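Local coordinates for peroxisomal fatty acid beta-oxidation multifunctional protein MFP2 (Arabidopsis thaliana, PDB 2WTB), which hydrates long-chain enoyl-CoAs and oxidises 3-hydroxyacyl-CoAs of varied length in peroxisomal fatty acid beta-oxidation during seed germination, at residues A[45-50]-A[101-106]; A[404-409]-A[433-438]; A[674-679]-A[711-716]. All blocks are in the same frame, centred on the assembly; numbering follows the deposited sequence.

Interaction 1: A[45-50]-A[101-106]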
loop_
_atom_site.group_PDB
_atom_site.type_symbol
_atom_site.label_atom_id
_atom_site.label_comp_id
_atom_site.label_asym_id
_atom_site.label_seq_id
_atom_site.Cartn_x
_atom_site.Cartn_y
_atom_site.Cartn_z
ATOM N N GLU A 45 -10.624 37.383 -15.674
ATOM C CA GLU A 45 -11.751 38.269 -15.414
ATOM C C GLU A 45 -11.491 39.147 -14.195
ATOM O O GLU A 45 -11.681 40.363 -14.243
ATOM C CB GLU A 45 -13.038 37.464 -15.212
ATOM C CG GLU A 45 -14.192 38.281 -14.649
ATOM C CD GLU A 45 -15.473 37.478 -14.511
ATOM O OE1 GLU A 45 -15.499 36.312 -14.963
ATOM O OE2 GLU A 45 -16.455 38.015 -13.954
ATOM N N ALA A 46 -11.054 38.524 -13.105
ATOM C CA ALA A 46 -10.828 39.237 -11.851
ATOM C C ALA A 46 -9.791 40.344 -12.007
ATOM O O ALA A 46 -9.892 41.396 -11.377
ATOM C CB ALA A 46 -10.412 38.267 -10.755
ATOM N N LEU A 47 -8.794 40.103 -12.851
ATOM C CA LEU A 47 -7.716 41.067 -13.037
ATOM C C LEU A 47 -8.097 42.137 -14.057
ATOM O O LEU A 47 -7.308 43.034 -14.356
ATOM C CB LEU A 47 -6.424 40.354 -13.447
ATOM C CG LEU A 47 -5.945 39.271 -12.476
ATOM C CD1 LEU A 47 -4.848 38.414 -13.093
ATOM C CD2 LEU A 47 -5.480 39.889 -11.163
ATOM N N SER A 48 -9.314 42.041 -14.583
ATOM C CA SER A 48 -9.814 43.020 -15.542
ATOM C C SER A 48 -10.978 43.813 -14.962
ATOM O O SER A 48 -11.277 44.918 -15.416
ATOM C CB SER A 48 -10.246 42.332 -16.836
ATOM O OG SER A 48 -9.161 41.636 -17.424
ATOM N N ARG A 49 -11.634 43.244 -13.956
ATOM C CA ARG A 49 -12.772 43.895 -13.320
ATOM C C ARG A 49 -12.325 44.956 -12.318
ATOM O O ARG A 49 -11.540 44.678 -11.413
ATOM C CB ARG A 49 -13.672 42.861 -12.639
ATOM C CG ARG A 49 -14.459 41.997 -13.612
ATOM C CD ARG A 49 -15.352 41.005 -12.889
ATOM N NE ARG A 49 -16.230 41.656 -11.922
ATOM C CZ ARG A 49 -17.249 41.053 -11.319
ATOM N NH1 ARG A 49 -17.523 39.784 -11.589
ATOM N NH2 ARG A 49 -17.995 41.716 -10.451
ATOM N N ASN A 50 -12.831 46.171 -12.490
ATOM C CA ASN A 50 -12.484 47.279 -11.608
ATOM C C ASN A 50 -13.014 47.082 -10.195
ATOM O O ASN A 50 -12.438 47.587 -9.231
ATOM C CB ASN A 50 -13.002 48.597 -12.183
ATOM C CG ASN A 50 -12.335 48.960 -13.491
ATOM O OD1 ASN A 50 -11.148 48.696 -13.688
ATOM N ND2 ASN A 50 -13.093 49.571 -14.394
ATOM N N ALA A 101 0.493 38.350 -10.491
ATOM C CA ALA A 101 -0.583 39.290 -10.788
ATOM C C ALA A 101 -0.465 40.547 -9.935
ATOM O O ALA A 101 0.180 40.538 -8.886
ATOM C CB ALA A 101 -1.938 38.632 -10.574
ATOM N N ARG A 102 -1.088 41.628 -10.393
ATOM C CA ARG A 102 -1.103 42.870 -9.628
ATOM C C ARG A 102 -2.290 42.924 -8.670
ATOM O O ARG A 102 -2.709 43.997 -8.241
ATOM C CB ARG A 102 -1.080 44.087 -10.554
ATOM C CG ARG A 102 0.331 44.548 -10.906
ATOM C CD ARG A 102 0.333 45.668 -11.938
ATOM N NE ARG A 102 0.063 45.172 -13.284
ATOM C CZ ARG A 102 0.200 45.898 -14.388
ATOM N NH1 ARG A 102 0.605 47.158 -14.308
ATOM N NH2 ARG A 102 -0.067 45.364 -15.572
ATOM N N LYS A 103 -2.821 41.750 -8.343
ATOM C CA LYS A 103 -3.837 41.611 -7.311
ATOM C C LYS A 103 -3.535 40.369 -6.485
ATOM O O LYS A 103 -3.319 39.290 -7.040
ATOM C CB LYS A 103 -5.234 41.517 -7.924
ATOM C CG LYS A 103 -5.737 42.827 -8.505
ATOM C CD LYS A 103 -7.109 42.669 -9.135
ATOM C CE LYS A 103 -7.595 43.993 -9.706
ATOM N NZ LYS A 103 -8.880 43.846 -10.438
ATOM N N PRO A 104 -3.518 40.519 -5.151
ATOM C CA PRO A 104 -3.090 39.451 -4.241
ATOM C C PRO A 104 -4.100 38.311 -4.180
ATOM O O PRO A 104 -5.303 38.545 -4.268
ATOM C CB PRO A 104 -3.019 40.153 -2.877
ATOM C CG PRO A 104 -3.239 41.618 -3.146
ATOM C CD PRO A 104 -4.005 41.697 -4.418
ATOM N N SER A 105 -3.599 37.089 -4.035
ATOM C CA SER A 105 -4.448 35.921 -3.852
ATOM C C SER A 105 -4.186 35.336 -2.474
ATOM O O SER A 105 -3.049 35.342 -1.995
ATOM C CB SER A 105 -4.157 34.863 -4.918
ATOM O OG SER A 105 -4.508 35.321 -6.210
ATOM N N VAL A 106 -5.240 34.840 -1.835
ATOM C CA VAL A 106 -5.104 34.155 -0.558
ATOM C C VAL A 106 -5.840 32.828 -0.614
ATOM O O VAL A 106 -7.001 32.771 -1.015
ATOM C CB VAL A 106 -5.665 34.987 0.607
ATOM C CG1 VAL A 106 -5.560 34.208 1.909
ATOM C CG2 VAL A 106 -4.928 36.311 0.715
#
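The backbones come closest at L47 and K103, whose CA atoms lie 6.9 Å apart, where the C-terminal end of helix 33-46 and its following turn face the loop that leads into strand 105-109. K103 carries the polar half of the contact. Its CG stands beside the backbone N (chi1 -72°) and the chain beyond is fully extended, which carries the ammonium across to the end of the helix. There NZ donates to the carbonyl of A46, 2.8 Å from NZ to O, in the carbonyl plane with a C=O...N angle of 152°. The carbonyl oxygen of R49 also lies 3.0 Å from K103 NZ, and V52 O, just past the segment, accepts a further hydrogen bond from the same nitrogen.

The apolar half is L47, which runs past K103 in the opposite direction. Its CD2 branch rests 3.6 Å from K103 CB, alongside the root of the lysine chain, and the same methyl touches A101 CB at 3.8 Å. CD1 reaches only A101. Beside this, R49 turns its guanidinium away from K103: NH1 meets E45 OE2 at 3.1 Å in a salt bridge on the anti side of the carboxylate, while NH2 pairs with D51.

In the crotonase-type domain, the contact thus ties a helix end to the entrance of a neighbouring sheet strand. The ammonium sits at the negative end of the helix dipole, where A46 O faces it, with the R49 and V52 carbonyls following beyond the helix, so its charge is probably stabilised there, while its aliphatic stem is covered by leucine.

Interaction 2: A[404-409]-A[433-438]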
loop_
_atom_site.group_PDB
_atom_site.type_symbol
_atom_site.label_atom_id
_atom_site.label_comp_id
_atom_site.label_asym_id
_atom_site.label_seq_id
_atom_site.Cartn_x
_atom_site.Cartn_y
_atom_site.Cartn_z
ATOM N N SER A 404 -9.960 -32.171 13.608
ATOM C CA SER A 404 -10.831 -32.713 14.643
ATOM C C SER A 404 -11.280 -31.630 15.619
ATOM O O SER A 404 -12.455 -31.552 15.980
ATOM C CB SER A 404 -10.114 -33.836 15.398
ATOM O OG SER A 404 -10.862 -34.251 16.527
ATOM N N LEU A 405 -10.335 -30.791 16.034
ATOM C CA LEU A 405 -10.600 -29.737 17.008
ATOM C C LEU A 405 -11.397 -28.573 16.418
ATOM O O LEU A 405 -12.303 -28.044 17.064
ATOM C CB LEU A 405 -9.284 -29.238 17.612
ATOM C CG LEU A 405 -9.287 -27.946 18.434
ATOM C CD1 LEU A 405 -10.399 -27.941 19.470
ATOM C CD2 LEU A 405 -7.935 -27.759 19.100
ATOM N N LYS A 406 -11.059 -28.174 15.194
ATOM C CA LYS A 406 -11.766 -27.079 14.529
ATOM C C LYS A 406 -13.227 -27.434 14.257
ATOM O O LYS A 406 -14.125 -26.629 14.500
ATOM C CB LYS A 406 -11.066 -26.692 13.224
ATOM C CG LYS A 406 -9.913 -25.711 13.387
ATOM C CD LYS A 406 -9.125 -25.583 12.090
ATOM C CE LYS A 406 -8.356 -24.273 12.015
ATOM N NZ LYS A 406 -7.288 -24.181 13.041
ATOM N N GLN A 407 -13.457 -28.641 13.751
ATOM C CA GLN A 407 -14.811 -29.112 13.486
ATOM C C GLN A 407 -15.678 -28.981 14.731
ATOM O O GLN A 407 -16.866 -28.666 14.643
ATOM C CB GLN A 407 -14.794 -30.569 13.018
ATOM C CG GLN A 407 -14.447 -30.753 11.552
ATOM C CD GLN A 407 -14.293 -32.212 11.168
ATOM O OE1 GLN A 407 -13.941 -33.054 11.997
ATOM N NE2 GLN A 407 -14.551 -32.520 9.902
ATOM N N GLN A 408 -15.073 -29.226 15.889
ATOM C CA GLN A 408 -15.789 -29.178 17.158
ATOM C C GLN A 408 -16.103 -27.746 17.574
ATOM O O GLN A 408 -17.175 -27.466 18.110
ATOM C CB GLN A 408 -14.987 -29.883 18.256
ATOM C CG GLN A 408 -15.670 -29.887 19.615
ATOM C CD GLN A 408 -17.022 -30.574 19.588
ATOM O OE1 GLN A 408 -17.250 -31.494 18.802
ATOM N NE2 GLN A 408 -17.929 -30.130 20.452
ATOM N N ILE A 409 -15.162 -26.842 17.327
ATOM C CA ILE A 409 -15.348 -25.439 17.675
ATOM C C ILE A 409 -16.515 -24.832 16.906
ATOM O O ILE A 409 -17.291 -24.050 17.454
ATOM C CB ILE A 409 -14.073 -24.617 17.412
ATOM C CG1 ILE A 409 -12.936 -25.110 18.308
ATOM C CG2 ILE A 409 -14.335 -23.134 17.643
ATOM C CD1 ILE A 409 -11.711 -24.231 18.274
ATOM N N ASN A 433 -14.428 -26.181 4.057
ATOM C CA ASN A 433 -15.616 -27.026 3.948
ATOM C C ASN A 433 -15.657 -28.169 4.958
ATOM O O ASN A 433 -16.734 -28.642 5.325
ATOM C CB ASN A 433 -15.772 -27.566 2.526
ATOM C CG ASN A 433 -16.329 -26.530 1.574
ATOM O OD1 ASN A 433 -15.851 -26.377 0.452
ATOM N ND2 ASN A 433 -17.343 -25.803 2.028
ATOM N N LYS A 434 -14.486 -28.610 5.406
ATOM C CA LYS A 434 -14.410 -29.699 6.372
ATOM C C LYS A 434 -14.580 -29.195 7.802
ATOM O O LYS A 434 -15.005 -29.939 8.686
ATOM C CB LYS A 434 -13.095 -30.468 6.220
ATOM C CG LYS A 434 -13.038 -31.331 4.973
ATOM C CD LYS A 434 -11.701 -32.035 4.845
ATOM C CE LYS A 434 -11.608 -32.799 3.534
ATOM N NZ LYS A 434 -10.269 -33.429 3.357
ATOM N N ILE A 435 -14.252 -27.928 8.022
ATOM C CA ILE A 435 -14.396 -27.323 9.340
ATOM C C ILE A 435 -15.867 -27.225 9.742
ATOM O O ILE A 435 -16.227 -27.498 10.888
ATOM C CB ILE A 435 -13.752 -25.925 9.391
ATOM C CG1 ILE A 435 -12.241 -26.030 9.173
ATOM C CG2 ILE A 435 -14.054 -25.246 10.714
ATOM C CD1 ILE A 435 -11.520 -24.699 9.241
ATOM N N GLY A 436 -16.714 -26.845 8.791
ATOM C CA GLY A 436 -18.138 -26.714 9.050
ATOM C C GLY A 436 -18.921 -27.984 8.773
ATOM O O GLY A 436 -20.125 -27.938 8.523
ATOM N N GLU A 437 -18.235 -29.120 8.825
ATOM C CA GLU A 437 -18.854 -30.409 8.538
ATOM C C GLU A 437 -20.014 -30.724 9.480
ATOM O O GLU A 437 -21.078 -31.163 9.039
ATOM C CB GLU A 437 -17.811 -31.526 8.611
ATOM C CG GLU A 437 -18.378 -32.922 8.410
ATOM C CD GLU A 437 -18.905 -33.144 7.004
ATOM O OE1 GLU A 437 -18.525 -32.377 6.093
ATOM O OE2 GLU A 437 -19.699 -34.090 6.811
ATOM N N ARG A 438 -19.807 -30.498 10.773
ATOM C CA ARG A 438 -20.793 -30.876 11.782
ATOM C C ARG A 438 -21.920 -29.855 11.948
ATOM O O ARG A 438 -22.760 -29.990 12.838
ATOM C CB ARG A 438 -20.114 -31.122 13.132
ATOM C CG ARG A 438 -19.048 -32.204 13.117
ATOM C CD ARG A 438 -18.744 -32.688 14.529
ATOM N NE ARG A 438 -17.632 -33.631 14.560
ATOM C CZ ARG A 438 -16.413 -33.335 15.000
ATOM N NH1 ARG A 438 -16.149 -32.116 15.453
ATOM N NH2 ARG A 438 -15.458 -34.255 14.992
#
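Q407 sends its side-chain amide across to K434: NE2 donates to the backbone carbonyl, 2.9 Å from NE2 to O, with an N-H...O angle of 153°. The acceptor is nearly in the amide plane of the glutamine, but the donor is tilted 29° from the plane of the K434 carbonyl. Setting CG beside the backbone N (chi1 -80°), with an extended chain beyond, brings the amide to this carbonyl. At the root of the same residue, Q407 CA lies 3.4 Å from I435 O in a CA-H...O contact that is almost straight, evidence of very close backbones; the CA atoms of Q407 and I435 are just 4.5 Å apart.

R438 crosses Q407 at about a right angle and turns its guanidinium face-on to it: Q407 CB lies over a face, 3.2 Å from R438 NH1, and Q407 OE1 stands 3.5 Å from the guanidinium plane, toward the rim. Q408 CA and the carbonyl oxygen of S404 lie at the guanidinium edge. With an alanine here, the K434 carbonyl would probably be left without its side-chain donor and the R438 guanidinium without the amide beside it, CB alone of this side chain still touching it.

Farther in, K406 CD packs 3.8 Å from I435 CD1. The lysine bends at its last torsion, and its NZ is held by I400 O and by a salt bridge to E397, which ties helix 403-416 to the segment before it. The contact thus joins two helices that flank strand 422-425 in sequence, part of the mostly parallel alpha/beta Rossmann-type domain expected to bind NAD.

Interaction 3: A[674-679]-A[711-716]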
loop_
_atom_site.group_PDB
_atom_site.type_symbol
_atom_site.label_atom_id
_atom_site.label_comp_id
_atom_site.label_asym_id
_atom_site.label_seq_id
_atom_site.Cartn_x
_atom_site.Cartn_y
_atom_site.Cartn_z
ATOM N N TRP A 674 4.297 -7.813 -13.810
ATOM C CA TRP A 674 5.703 -8.002 -14.144
ATOM C C TRP A 674 5.857 -9.082 -15.206
ATOM O O TRP A 674 6.645 -8.940 -16.139
ATOM C CB TRP A 674 6.500 -8.367 -12.888
ATOM C CG TRP A 674 7.944 -8.688 -13.138
ATOM C CD1 TRP A 674 8.934 -7.807 -13.465
ATOM C CD2 TRP A 674 8.566 -9.978 -13.064
ATOM N NE1 TRP A 674 10.128 -8.469 -13.609
ATOM C CE2 TRP A 674 9.930 -9.803 -13.368
ATOM C CE3 TRP A 674 8.100 -11.265 -12.777
ATOM C CZ2 TRP A 674 10.835 -10.864 -13.390
ATOM C CZ3 TRP A 674 8.999 -12.319 -12.800
ATOM C CH2 TRP A 674 10.352 -12.112 -13.105
ATOM N N ALA A 675 5.089 -10.158 -15.062
ATOM C CA ALA A 675 5.111 -11.256 -16.025
ATOM C C ALA A 675 4.817 -10.765 -17.440
ATOM O O ALA A 675 5.511 -11.132 -18.387
ATOM C CB ALA A 675 4.121 -12.345 -15.620
ATOM N N ASP A 676 3.785 -9.940 -17.581
ATOM C CA ASP A 676 3.450 -9.365 -18.880
ATOM C C ASP A 676 4.461 -8.300 -19.286
ATOM O O ASP A 676 4.575 -7.952 -20.462
ATOM C CB ASP A 676 2.039 -8.782 -18.867
ATOM C CG ASP A 676 0.977 -9.826 -19.150
ATOM O OD1 ASP A 676 -0.187 -9.620 -18.744
ATOM O OD2 ASP A 676 1.309 -10.853 -19.779
ATOM N N SER A 677 5.193 -7.785 -18.305
ATOM C CA SER A 677 6.227 -6.794 -18.558
ATOM C C SER A 677 7.397 -7.434 -19.299
ATOM O O SER A 677 8.157 -6.756 -19.993
ATOM C CB SER A 677 6.707 -6.180 -17.244
ATOM O OG SER A 677 7.751 -5.251 -17.469
ATOM N N ILE A 678 7.527 -8.748 -19.146
ATOM C CA ILE A 678 8.596 -9.503 -19.787
ATOM C C ILE A 678 8.101 -10.171 -21.063
ATOM O O ILE A 678 8.842 -10.296 -22.039
ATOM C CB ILE A 678 9.164 -10.574 -18.839
ATOM C CG1 ILE A 678 9.841 -9.911 -17.639
ATOM C CG2 ILE A 678 10.149 -11.474 -19.571
ATOM C CD1 ILE A 678 10.413 -10.894 -16.651
ATOM N N GLY A 679 6.841 -10.594 -21.052
ATOM C CA GLY A 679 6.244 -11.241 -22.205
ATOM C C GLY A 679 5.967 -12.710 -21.956
ATOM O O GLY A 679 6.853 -13.455 -21.538
ATOM N N GLY A 711 1.457 -15.225 -27.771
ATOM C CA GLY A 711 2.104 -13.989 -27.367
ATOM C C GLY A 711 1.143 -12.973 -26.780
ATOM O O GLY A 711 1.427 -11.775 -26.766
ATOM N N VAL A 712 0.004 -13.454 -26.291
ATOM C CA VAL A 712 -1.014 -12.584 -25.712
ATOM C C VAL A 712 -0.733 -12.294 -24.238
ATOM O O VAL A 712 0.099 -12.954 -23.615
ATOM C CB VAL A 712 -2.421 -13.196 -25.853
ATOM C CG1 VAL A 712 -2.807 -13.308 -27.321
ATOM C CG2 VAL A 712 -2.475 -14.557 -25.181
ATOM N N LEU A 713 -1.433 -11.308 -23.683
ATOM C CA LEU A 713 -1.226 -10.915 -22.292
ATOM C C LEU A 713 -1.830 -11.923 -21.319
ATOM O O LEU A 713 -2.912 -12.459 -21.558
ATOM C CB LEU A 713 -1.800 -9.520 -22.028
ATOM C CG LEU A 713 -1.312 -8.394 -22.942
ATOM C CD1 LEU A 713 -2.112 -8.371 -24.239
ATOM C CD2 LEU A 713 -1.406 -7.055 -22.233
ATOM N N LEU A 714 -1.125 -12.173 -20.221
ATOM C CA LEU A 714 -1.566 -13.143 -19.226
ATOM C C LEU A 714 -2.587 -12.544 -18.263
ATOM O O LEU A 714 -3.429 -13.255 -17.716
ATOM C CB LEU A 714 -0.370 -13.684 -18.438
ATOM C CG LEU A 714 0.701 -14.440 -19.225
ATOM C CD1 LEU A 714 1.837 -14.867 -18.307
ATOM C CD2 LEU A 714 0.099 -15.641 -19.934
ATOM N N SER A 715 -2.501 -11.235 -18.056
ATOM C CA SER A 715 -3.373 -10.555 -17.107
ATOM C C SER A 715 -4.764 -10.333 -17.688
ATOM O O SER A 715 -5.688 -9.941 -16.977
ATOM C CB SER A 715 -2.758 -9.222 -16.672
ATOM O OG SER A 715 -1.574 -9.430 -15.921
ATOM N N ALA A 716 -4.904 -10.588 -18.985
ATOM C CA ALA A 716 -6.190 -10.456 -19.657
ATOM C C ALA A 716 -7.226 -11.363 -19.001
ATOM O O ALA A 716 -6.909 -12.483 -18.600
ATOM C CB ALA A 716 -6.053 -10.783 -21.135
#
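An aspartate on helix 671-678 holds two successive backbone amides in the loop after helix 702-710, joining parts of the all-helical C-terminal region. The hydrogen bonds all end on the D676 carboxylate. OD2 accepts from L714 N at 2.8 Å through its syn lone pair, and the N-H...O angle of 178° makes the bond practically straight. OD1 takes S715 N at 2.9 Å, also on the syn side, close to the carboxylate plane. D676 CG sits beside its own backbone N (chi1 -85°), which points both oxygens at the loop. With both oxygens engaged, the carboxylate is held against rotation, and the two amides would be expected to offset part of its negative charge. L713 CB adds a van der Waals contact with the carboxylate, 3.7 Å from D676 OD1.

An apolar contact flanks this grip. L714 CD1 meets A675 CB at 4.3 Å, and both side chains also pack on helix 624-644, L714 on C640 and A675 on V636. G711 closes helix 702-710 with a Schellman motif; beyond it, V712 O accepts from S680 OG at the start of helix 680-694. Completing the grip, S715 OG donates to D676 OD1 at 3.2 Å from above the carboxylate plane, 40° out of it.

The three contacts follow one another along the chain, each closing before the next opens, and none touches another. Interaction 1 belongs to the enoyl-CoA hydratase/isomerase section and interaction 2 to the NAD-binding section; their centres are 73 Å apart on opposite sides of the chain's centre, with nearest atoms about 59 Å apart. Interaction 3 is closer to the middle, its centre 53 Å from that of interaction 1 and 41 Å from that of interaction 2. All three lie away from the predicted active-site residues E119 and E139. In each, backbone groups serve as partners: carbonyls in interactions 1 and 2, amides in interaction 3.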